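Local coordinates for uncharacterized protein POB3N (Chaetomium thermophilum var. thermophilum, PDB 4KHB) that probably works within the FACT complex as a histone chaperone subunit that reorganises nucleosomes, this fragment being its N-terminal part with PH-like domains, at residues G77-Q80 and E81-E84. Numbering follows the deposited sequence.
Sequences GFQQ and EDYE
Gln79 and Asp82 join through a reciprocal pair of hydrogen bonds at the turn that leads from the end of strand 72-78 into helix 83-92 of the N-terminal PH-like domain. The backbone N of Asp82 reaches Gln79 O at 2.9 Å, approaching from above the carbonyl plane. In return, the backbone N of Gln79 gives its hydrogen to Asp82 OD2 at 2.6 Å, striking the carboxylate 37° out of its plane. The two bonds thus link the same two residues across a three-residue step. With CG placed beside its own backbone N (chi1 -68°), Asp82 brings OD2 back to Gln79, 3.5 Å from Gln79 CB. Asp82 OD2 also meets the edge of the Phe78 ring, 4.0 Å from Phe78 CD1, the ring and carboxylate planes standing nearly perpendicular. Replacing Asp82 by an alanine removes that carboxylate, and the N-H of Gln79 is likely to lose its acceptor, leaving of the two bonds only Asp82 N to Gln79 O. On the strand side, Gly77 and Phe78 both pair with Tyr61 in a G1 beta bulge, and Phe78 meets Phe10 edge-to-face; Tyr83 packs against Trp54 and bonds through OH to Leu98 O, linking helix 83-92 to strands 51-56 and 98-100.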
loop_
_atom_site.group_PDB
_atom_site.type_symbol
_atom_site.label_atom_id
_atom_site.label_comp_id
_atom_site.label_asym_id
_atom_site.label_seq_id
_atom_site.Cartn_x
_atom_site.Cartn_y
_atom_site.Cartn_z
ATOM N N GLY H 77 -6.799 10.883 -6.775
ATOM C CA GLY H 77 -7.283 12.243 -6.629
ATOM C C GLY H 77 -8.581 12.431 -7.388
ATOM O O GLY H 77 -9.147 13.526 -7.417
ATOM N N PHE H 78 -9.067 11.353 -7.995
ATOM C CA PHE H 78 -10.346 11.395 -8.689
ATOM C C PHE H 78 -11.482 11.490 -7.680
ATOM O O PHE H 78 -11.337 11.087 -6.522
ATOM C CB PHE H 78 -10.536 10.152 -9.558
ATOM C CG PHE H 78 -9.602 10.075 -10.731
ATOM C CD1 PHE H 78 -9.890 10.750 -11.911
ATOM C CD2 PHE H 78 -8.453 9.300 -10.665
ATOM C CE1 PHE H 78 -9.035 10.673 -12.998
ATOM C CE2 PHE H 78 -7.594 9.215 -11.749
ATOM C CZ PHE H 78 -7.885 9.902 -12.917
ATOM N N GLN H 79 -12.615 12.023 -8.119
ATOM C CA GLN H 79 -13.806 12.035 -7.283
ATOM C C GLN H 79 -14.618 10.782 -7.576
ATOM O O GLN H 79 -14.473 10.180 -8.641
ATOM C CB GLN H 79 -14.642 13.290 -7.550
ATOM C CG GLN H 79 -13.891 14.588 -7.287
ATOM C CD GLN H 79 -14.173 15.148 -5.908
ATOM O OE1 GLN H 79 -15.325 15.381 -5.542
ATOM N NE2 GLN H 79 -13.118 15.363 -5.129
ATOM N N GLN H 80 -15.451 10.381 -6.621
ATOM C CA GLN H 80 -16.287 9.195 -6.768
ATOM C C GLN H 80 -17.200 9.309 -7.989
ATOM O O GLN H 80 -17.527 8.308 -8.630
ATOM C CB GLN H 80 -17.119 8.979 -5.497
ATOM C CG GLN H 80 -17.944 7.696 -5.487
ATOM C CD GLN H 80 -18.528 7.382 -4.121
ATOM O OE1 GLN H 80 -19.391 8.103 -3.621
ATOM N NE2 GLN H 80 -18.058 6.302 -3.510
ATOM N N GLU H 81 -17.599 10.538 -8.305
ATOM C CA GLU H 81 -18.477 10.814 -9.437
ATOM C C GLU H 81 -17.791 10.561 -10.783
ATOM O O GLU H 81 -18.455 10.438 -11.818
ATOM C CB GLU H 81 -18.985 12.263 -9.354
ATOM C CG GLU H 81 -18.541 13.175 -10.493
ATOM C CD GLU H 81 -18.585 14.645 -10.122
ATOM O OE1 GLU H 81 -19.016 15.462 -10.962
ATOM O OE2 GLU H 81 -18.178 14.983 -8.990
ATOM N N ASP H 82 -16.466 10.445 -10.762
ATOM C CA ASP H 82 -15.689 10.353 -11.994
ATOM C C ASP H 82 -15.703 8.956 -12.614
ATOM O O ASP H 82 -15.224 8.776 -13.731
ATOM C CB ASP H 82 -14.233 10.774 -11.749
ATOM C CG ASP H 82 -14.089 12.249 -11.431
ATOM O OD1 ASP H 82 -14.860 13.063 -11.978
ATOM O OD2 ASP H 82 -13.194 12.591 -10.626
ATOM N N TYR H 83 -16.234 7.973 -11.891
ATOM C CA TYR H 83 -16.156 6.577 -12.334
ATOM C C TYR H 83 -16.754 6.280 -13.707
ATOM O O TYR H 83 -16.118 5.629 -14.539
ATOM C CB TYR H 83 -16.759 5.619 -11.298
ATOM C CG TYR H 83 -16.768 4.192 -11.793
ATOM C CD1 TYR H 83 -15.618 3.416 -11.745
ATOM C CD2 TYR H 83 -17.920 3.626 -12.328
ATOM C CE1 TYR H 83 -15.614 2.119 -12.213
ATOM C CE2 TYR H 83 -17.925 2.334 -12.799
ATOM C CZ TYR H 83 -16.770 1.586 -12.736
ATOM O OH TYR H 83 -16.774 0.293 -13.203
ATOM N N GLU H 84 -17.977 6.747 -13.930
ATOM C CA GLU H 84 -18.724 6.399 -15.137
ATOM C C GLU H 84 -18.057 6.938 -16.405
ATOM O O GLU H 84 -18.068 6.283 -17.453
ATOM C CB GLU H 84 -20.197 6.830 -15.000
ATOM C CG GLU H 84 -20.446 8.333 -14.904
ATOM C CD GLU H 84 -21.826 8.723 -15.411
ATOM O OE1 GLU H 84 -22.610 7.819 -15.780
ATOM O OE2 GLU H 84 -22.127 9.935 -15.453
#